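PDB 4DS2: ubiquitin-conjugating enzyme E2, putative from Trypanosoma cruzi, which probably works as an E2 enzyme, carrying activated ubiquitin or a ubiquitin-like protein as a thioester and passing it on to substrates. Local coordinates for residues K15-K18 against L19-E23; V56-P59 against A60-Y64; D79-H83 against E84-V88. One frame throughout, in Å; residues are numbered along the deposited sequence.

Interaction 1: K15-K18 against L19-E23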
loop_
_atom_site.group_PDB
_atom_site.type_symbol
_atom_site.label_atom_id
_atom_site.label_comp_id
_atom_site.label_asym_id
_atom_site.label_seq_id
_atom_site.Cartn_x
_atom_site.Cartn_y
_atom_site.Cartn_z
ATOM N N LYS A 15 13.191 -9.710 -10.961
ATOM C CA LYS A 15 13.397 -8.480 -11.765
ATOM C C LYS A 15 12.712 -7.242 -11.119
ATOM O O LYS A 15 13.344 -6.177 -10.998
ATOM C CB LYS A 15 12.920 -8.671 -13.205
ATOM C CG LYS A 15 13.247 -7.500 -14.157
ATOM C CD LYS A 15 12.005 -6.975 -14.922
ATOM C CE LYS A 15 12.361 -5.988 -16.051
ATOM N NZ LYS A 15 11.233 -5.464 -16.900
ATOM N N ASP A 16 11.457 -7.394 -10.682
ATOM C CA ASP A 16 10.750 -6.303 -9.969
ATOM C C ASP A 16 11.258 -5.952 -8.579
ATOM O O ASP A 16 11.121 -4.796 -8.180
ATOM C CB ASP A 16 9.258 -6.569 -9.851
ATOM C CG ASP A 16 8.550 -6.498 -11.185
ATOM O OD1 ASP A 16 9.210 -6.390 -12.247
ATOM O OD2 ASP A 16 7.310 -6.567 -11.184
ATOM N N LEU A 17 11.837 -6.909 -7.845
ATOM C CA LEU A 17 12.455 -6.608 -6.548
ATOM C C LEU A 17 13.737 -5.787 -6.781
ATOM O O LEU A 17 13.919 -4.739 -6.173
ATOM C CB LEU A 17 12.740 -7.892 -5.760
ATOM C CG LEU A 17 13.388 -7.699 -4.375
ATOM C CD1 LEU A 17 12.756 -6.559 -3.571
ATOM C CD2 LEU A 17 13.348 -9.031 -3.647
ATOM N N LYS A 18 14.603 -6.257 -7.684
ATOM C CA LYS A 18 15.807 -5.508 -8.081
ATOM C C LYS A 18 15.454 -4.085 -8.490
ATOM O O LYS A 18 16.202 -3.145 -8.206
ATOM C CB LYS A 18 16.515 -6.202 -9.243
ATOM C CG LYS A 18 17.047 -7.580 -8.913
ATOM C CD LYS A 18 17.746 -8.251 -10.104
ATOM C CE LYS A 18 18.228 -9.677 -9.803
ATOM N NZ LYS A 18 19.679 -9.949 -10.157
ATOM N N LEU A 19 14.311 -3.924 -9.163
ATOM C CA LEU A 19 13.898 -2.583 -9.653
ATOM C C LEU A 19 13.414 -1.712 -8.494
ATOM O O LEU A 19 13.749 -0.536 -8.453
ATOM C CB LEU A 19 12.843 -2.652 -10.772
ATOM C CG LEU A 19 13.414 -2.585 -12.215
ATOM C CD1 LEU A 19 12.361 -2.904 -13.269
ATOM C CD2 LEU A 19 14.045 -1.244 -12.562
ATOM N N LEU A 20 12.660 -2.300 -7.552
ATOM C CA LEU A 20 12.223 -1.564 -6.359
ATOM C C LEU A 20 13.403 -1.092 -5.493
ATOM O O LEU A 20 13.413 0.031 -5.024
ATOM C CB LEU A 20 11.293 -2.413 -5.509
ATOM C CG LEU A 20 10.759 -1.719 -4.248
ATOM C CD1 LEU A 20 10.007 -0.441 -4.566
ATOM C CD2 LEU A 20 9.843 -2.682 -3.495
ATOM N N LEU A 21 14.380 -1.976 -5.288
ATOM C CA LEU A 21 15.568 -1.707 -4.473
ATOM C C LEU A 21 16.404 -0.590 -5.054
ATOM O O LEU A 21 16.909 0.259 -4.338
ATOM C CB LEU A 21 16.419 -2.983 -4.367
ATOM C CG LEU A 21 15.803 -4.122 -3.535
ATOM C CD1 LEU A 21 16.693 -5.336 -3.675
ATOM C CD2 LEU A 21 15.614 -3.737 -2.068
ATOM N N GLU A 22 16.518 -0.596 -6.374
ATOM C CA GLU A 22 17.161 0.486 -7.088
ATOM C C GLU A 22 16.465 1.855 -6.889
ATOM O O GLU A 22 17.135 2.896 -6.706
ATOM C CB GLU A 22 17.273 0.089 -8.559
ATOM C CG GLU A 22 18.218 -1.106 -8.765
ATOM C CD GLU A 22 18.508 -1.440 -10.225
ATOM O OE1 GLU A 22 17.896 -0.821 -11.125
ATOM O OE2 GLU A 22 19.363 -2.321 -10.475
ATOM N N GLU A 23 15.131 1.851 -6.875
ATOM C CA GLU A 23 14.343 3.080 -6.690
ATOM C C GLU A 23 14.306 3.586 -5.256
ATOM O O GLU A 23 14.340 4.790 -5.025
ATOM C CB GLU A 23 12.900 2.854 -7.089
ATOM C CG GLU A 23 12.663 2.533 -8.551
ATOM C CD GLU A 23 11.309 1.847 -8.743
ATOM O OE1 GLU A 23 11.198 1.015 -9.680
ATOM O OE2 GLU A 23 10.356 2.141 -7.943
#

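Interaction 2: V56-P59 against A60-Y64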
loop_
_atom_site.group_PDB
_atom_site.type_symbol
_atom_site.label_atom_id
_atom_site.label_comp_id
_atom_site.label_asym_id
_atom_site.label_seq_id
_atom_site.Cartn_x
_atom_site.Cartn_y
_atom_site.Cartn_z
ATOM N N VAL A 56 7.268 2.157 5.455
ATOM C CA VAL A 56 6.801 3.275 4.624
ATOM C C VAL A 56 6.488 4.456 5.513
ATOM O O VAL A 56 6.108 4.279 6.675
ATOM C CB VAL A 56 5.533 2.878 3.822
ATOM C CG1 VAL A 56 4.958 4.068 3.082
ATOM C CG2 VAL A 56 5.825 1.736 2.843
ATOM N N LYS A 57 6.655 5.660 4.966
ATOM C CA LYS A 57 6.040 6.877 5.543
ATOM C C LYS A 57 4.932 7.316 4.617
ATOM O O LYS A 57 5.110 7.316 3.406
ATOM C CB LYS A 57 7.058 8.004 5.674
ATOM C CG LYS A 57 8.236 7.675 6.593
ATOM C CD LYS A 57 7.822 7.602 8.056
ATOM C CE LYS A 57 8.826 6.803 8.869
ATOM N NZ LYS A 57 10.121 7.513 9.020
ATOM N N ALA A 58 3.782 7.675 5.176
ATOM C CA ALA A 58 2.778 8.409 4.397
ATOM C C ALA A 58 3.291 9.827 4.072
ATOM O O ALA A 58 4.249 10.306 4.707
ATOM C CB ALA A 58 1.460 8.464 5.133
ATOM N N PRO A 59 2.667 10.503 3.076
ATOM C CA PRO A 59 3.016 11.889 2.726
ATOM C C PRO A 59 2.832 12.854 3.912
ATOM O O PRO A 59 1.864 12.706 4.666
ATOM C CB PRO A 59 1.987 12.237 1.636
ATOM C CG PRO A 59 1.467 10.945 1.132
ATOM C CD PRO A 59 1.469 10.060 2.335
ATOM N N ALA A 60 3.734 13.837 4.057
ATOM C CA ALA A 60 3.579 14.932 5.053
ATOM C C ALA A 60 2.260 15.696 4.801
ATOM O O ALA A 60 1.579 16.143 5.735
ATOM C CB ALA A 60 4.763 15.878 4.989
ATOM N N ASP A 61 1.954 15.851 3.509
ATOM C CA ASP A 61 0.616 16.171 2.936
ATOM C C ASP A 61 -0.630 15.651 3.676
ATOM O O ASP A 61 -1.605 16.373 3.780
ATOM C CB ASP A 61 0.560 15.545 1.525
ATOM C CG ASP A 61 0.002 16.465 0.477
ATOM O OD1 ASP A 61 0.608 17.543 0.224
ATOM O OD2 ASP A 61 -1.012 16.057 -0.141
ATOM N N SER A 62 -0.621 14.394 4.133
ATOM C CA SER A 62 -1.860 13.748 4.546
ATOM C C SER A 62 -2.061 13.609 6.067
ATOM O O SER A 62 -1.127 13.741 6.852
ATOM C CB SER A 62 -1.988 12.376 3.862
ATOM O OG SER A 62 -1.173 11.393 4.472
ATOM N N VAL A 63 -3.312 13.327 6.435
ATOM C CA VAL A 63 -3.740 13.009 7.806
ATOM C C VAL A 63 -2.868 11.953 8.468
ATOM O O VAL A 63 -2.607 12.008 9.684
ATOM C CB VAL A 63 -5.203 12.455 7.811
ATOM C CG1 VAL A 63 -6.155 13.413 8.519
ATOM C CG2 VAL A 63 -5.718 12.132 6.407
ATOM N N TYR A 64 -2.448 11.001 7.630
ATOM C CA TYR A 64 -1.678 9.783 7.989
ATOM C C TYR A 64 -0.154 9.938 8.141
ATOM O O TYR A 64 0.502 9.072 8.730
ATOM C CB TYR A 64 -1.902 8.723 6.903
ATOM C CG TYR A 64 -3.347 8.268 6.788
ATOM C CD1 TYR A 64 -3.868 7.323 7.662
ATOM C CD2 TYR A 64 -4.190 8.798 5.825
ATOM C CE1 TYR A 64 -5.181 6.914 7.566
ATOM C CE2 TYR A 64 -5.506 8.393 5.728
ATOM C CZ TYR A 64 -5.995 7.451 6.600
ATOM O OH TYR A 64 -7.297 7.020 6.511
#

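Interaction 3: D79-H83 against E84-V88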
loop_
_atom_site.group_PDB
_atom_site.type_symbol
_atom_site.label_atom_id
_atom_site.label_comp_id
_atom_site.label_asym_id
_atom_site.label_seq_id
_atom_site.Cartn_x
_atom_site.Cartn_y
_atom_site.Cartn_z
ATOM N N ASP A 79 2.579 -17.882 -7.527
ATOM C CA ASP A 79 3.377 -18.559 -8.538
ATOM C C ASP A 79 3.016 -18.073 -9.915
ATOM O O ASP A 79 3.799 -18.255 -10.831
ATOM C CB ASP A 79 3.180 -20.074 -8.495
ATOM C CG ASP A 79 3.509 -20.650 -7.145
ATOM O OD1 ASP A 79 2.637 -20.556 -6.240
ATOM O OD2 ASP A 79 4.643 -21.168 -6.980
ATOM N N ASP A 80 1.852 -17.444 -10.052
ATOM C CA ASP A 80 1.375 -16.942 -11.341
ATOM C C ASP A 80 1.705 -15.449 -11.685
ATOM O O ASP A 80 1.350 -14.962 -12.763
ATOM C CB ASP A 80 -0.129 -17.196 -11.422
ATOM C CG ASP A 80 -0.618 -17.369 -12.837
ATOM O OD1 ASP A 80 0.234 -17.544 -13.722
ATOM O OD2 ASP A 80 -1.851 -17.327 -13.063
ATOM N N TYR A 81 2.393 -14.734 -10.813
ATOM C CA TYR A 81 2.873 -13.409 -11.179
ATOM C C TYR A 81 3.707 -13.508 -12.479
ATOM O O TYR A 81 4.572 -14.378 -12.570
ATOM C CB TYR A 81 3.702 -12.808 -10.032
ATOM C CG TYR A 81 4.074 -11.368 -10.208
ATOM C CD1 TYR A 81 3.211 -10.377 -9.849
ATOM C CD2 TYR A 81 5.304 -11.014 -10.759
ATOM C CE1 TYR A 81 3.548 -9.051 -10.034
ATOM C CE2 TYR A 81 5.658 -9.689 -10.944
ATOM C CZ TYR A 81 4.776 -8.706 -10.573
ATOM O OH TYR A 81 5.077 -7.360 -10.723
ATOM N N PRO A 82 3.483 -12.591 -13.458
ATOM C CA PRO A 82 2.741 -11.303 -13.414
ATOM C C PRO A 82 1.271 -11.326 -13.848
ATOM O O PRO A 82 0.595 -10.316 -13.761
ATOM C CB PRO A 82 3.531 -10.436 -14.405
ATOM C CG PRO A 82 4.067 -11.421 -15.413
ATOM C CD PRO A 82 4.092 -12.789 -14.789
ATOM N N HIS A 83 0.781 -12.469 -14.295
ATOM C CA HIS A 83 -0.639 -12.641 -14.655
ATOM C C HIS A 83 -1.572 -12.139 -13.602
ATOM O O HIS A 83 -2.429 -11.334 -13.916
ATOM C CB HIS A 83 -0.904 -14.082 -15.021
ATOM C CG HIS A 83 0.094 -14.610 -16.031
ATOM N ND1 HIS A 83 0.078 -14.224 -17.326
ATOM C CD2 HIS A 83 1.209 -15.444 -15.886
ATOM C CE1 HIS A 83 1.089 -14.831 -17.996
ATOM N NE2 HIS A 83 1.777 -15.580 -17.120
ATOM N N GLU A 84 -1.373 -12.506 -12.328
ATOM C CA GLU A 84 -2.073 -11.790 -11.222
ATOM C C GLU A 84 -1.105 -11.021 -10.361
ATOM O O GLU A 84 -0.065 -11.550 -9.982
ATOM C CB GLU A 84 -2.883 -12.678 -10.260
ATOM C CG GLU A 84 -4.001 -13.437 -10.929
ATOM C CD GLU A 84 -3.429 -14.613 -11.669
ATOM O OE1 GLU A 84 -2.616 -15.272 -10.984
ATOM O OE2 GLU A 84 -3.737 -14.844 -12.888
ATOM N N PRO A 85 -1.501 -9.798 -9.976
ATOM C CA PRO A 85 -0.656 -8.979 -9.168
ATOM C C PRO A 85 -0.659 -9.444 -7.719
ATOM O O PRO A 85 -1.495 -10.246 -7.335
ATOM C CB PRO A 85 -1.301 -7.595 -9.304
ATOM C CG PRO A 85 -2.736 -7.845 -9.536
ATOM C CD PRO A 85 -2.860 -9.215 -10.114
ATOM N N PRO A 86 0.280 -8.940 -6.923
ATOM C CA PRO A 86 0.374 -9.307 -5.515
ATOM C C PRO A 86 -0.683 -8.640 -4.683
ATOM O O PRO A 86 -1.280 -7.674 -5.099
ATOM C CB PRO A 86 1.704 -8.698 -5.096
ATOM C CG PRO A 86 1.821 -7.512 -5.980
ATOM C CD PRO A 86 1.331 -7.993 -7.305
ATOM N N THR A 87 -0.839 -9.121 -3.474
ATOM C CA THR A 87 -1.767 -8.578 -2.518
ATOM C C THR A 87 -0.953 -7.679 -1.619
ATOM O O THR A 87 0.128 -8.047 -1.160
ATOM C CB THR A 87 -2.432 -9.728 -1.724
ATOM O OG1 THR A 87 -3.422 -10.319 -2.554
ATOM C CG2 THR A 87 -3.100 -9.258 -0.431
ATOM N N VAL A 88 -1.453 -6.478 -1.391
ATOM C CA VAL A 88 -0.907 -5.618 -0.330
ATOM C C VAL A 88 -1.790 -5.732 0.930
ATOM O O VAL A 88 -3.025 -5.906 0.827
ATOM C CB VAL A 88 -0.745 -4.175 -0.829
ATOM C CG1 VAL A 88 -0.089 -3.258 0.205
ATOM C CG2 VAL A 88 0.093 -4.187 -2.115
#

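Interaction 1: K15-K18 against L19-E23
Within the N-terminal helix 11-27 of the E2 fold, Leu17 and Leu21 stand one turn apart, a methyl of Leu17 against the branch point of Leu21. Leu17 CD1 lies 3.9 Å from Leu21 CG, the two side chains crossing at a slant. CG of Leu17 lies opposite its own backbone nitrogen (chi1 -180°), whereas that of Leu21 sits beside its nitrogen (chi1 -69°), which lays the isopropyl end of Leu21 back toward Leu17. The backbone bond between the same residues runs from Leu21 N to Leu17 O over 2.9 Å. Its neighbours, Leu20 N to Asp16 O at 3.0 Å and Leu19 N to Lys15 O at 3.1 Å, keep the same i to i+4 spacing. On another side of the helix Lys15 and Leu19 run side by side in one direction, a looser pairing with Lys15 CE 4.2 Å from Leu19 CD1. Leu17 and Leu20 rest on Trp52 of strand 51-57, and both leucines, with Leu21, reach Val44 of strand 40-46. The carboxylate of Asp16 is held by Arg12 in a salt bridge and by hydrogen bonds from Tyr81 OH and Ala120 N. This is an amphipathic alpha-helix, seated against the antiparallel sheet as in ubiquitin-conjugating enzymes generally.

Interaction 2: V56-P59 against A60-Y64
Pro59 and Ser62 are joined by the beta turn that follows strand 51-57 of the E2 fold, in a Pro-x-x-Ser-x-Tyr sequence that resembles the Pro-x-x-Ser/Thr-x-Tyr of many E2s. Ala60 and Asp61 occupy the two corners, and Ser62 N closes the turn on Pro59 O at 3.1 Å. This bond is straight at the hydrogen (168°), although the donor stands well above the carbonyl plane. A weak second bond comes from Ser62 OG, 3.3 Å from Pro59 O. With chi1 at 77°, OG is tucked between the backbone nitrogen and carbonyl carbon of its own residue, and it also lies against the proline ring, 3.7 Å from Pro59 CD. The tightly packed part is buried and has many neighbours: Ala58 CB meets Tyr64 CB at 3.8 Å, Ala58 and Pro59 touch Phe132 of helix 120-132, and the Tyr64 ring meets Phe132 while its hydroxyl is hydrogen-bonded to Tyr95 O. On the solvent side Ala60 and Asp61 form the exposed corners of the bend; Asp61 CB touches Pro59 CB at 3.6 Å while its carboxylate turns off to His37. Ser62 OG in turn accepts a weak bond from Tyr64 N, 3.4 Å away.

Interaction 3: D79-H83 against E84-V88
Two side-chain pairings, Tyr81 with Pro86 and Asp80 with Glu84, occur in the Tyr-Pro-x-x-Pro-Pro loop that leads into strand 87-90 of the E2 fold. A cis peptide bond precedes Pro82 and folds its ring back onto Tyr81, so that Pro82 CB lies 4.0 Å above the plane of the phenol ring, over its centre. The later residues of the loop approach the same ring from other directions. Pro85 CA sits at its edge, near the ring plane and 4.2 Å from Tyr81 CD1, while Glu84 O comes in obliquely at 3.5 Å from Tyr81 CD1. With chi1 at -171° the ring points toward helix 11-27, where the hydroxyl is hydrogen-bonded to Asp16. Phe77 adds an edge-to-face ring contact, and Pro82 O accepts a hydrogen bond from Trp114 NE1.

On the more exposed side the Glu84 chain bends at chi2 (77°) and doubles back past His83 to Asp80. The carboxylates of Asp80 and Glu84 meet at a slant, with planes 49° apart and Asp80 OD2 3.0 Å from Glu84 OE1, which places two acidic groups close together. Tyr81 and Pro86, the buried pair, meet through carbon atoms: Pro86, which also touches Val123 of helix 120-132, presents its ring obliquely to the tyrosine, with CD 3.7 Å from Tyr81 CE1.

All three contacts are partly buried. Asp16, Leu20, Ala58, Pro59, Tyr64, Tyr81 and Pro86 are buried, whereas Lys18, Leu21, Glu22, Ala60, Asp61, His83 and Glu84 are exposed. Interactions 1 and 3 touch through the probable hydrogen bond between Asp16 and Tyr81, which links the N-terminal helix with the proline-rich loop. Interaction 2 stands apart, centre to centre about 23 and 27 Å from them. All three touch the sheet and helix 120-132, interaction 1 by leucines and Asp16, interactions 2 and 3 at the ends of strands 51-57 and 87-90. Chemistry follows place: backbone bonding and leucine packing in 15-23, a turn bond with serine support in 56-64, ring and proline packing beside close acids in 79-88.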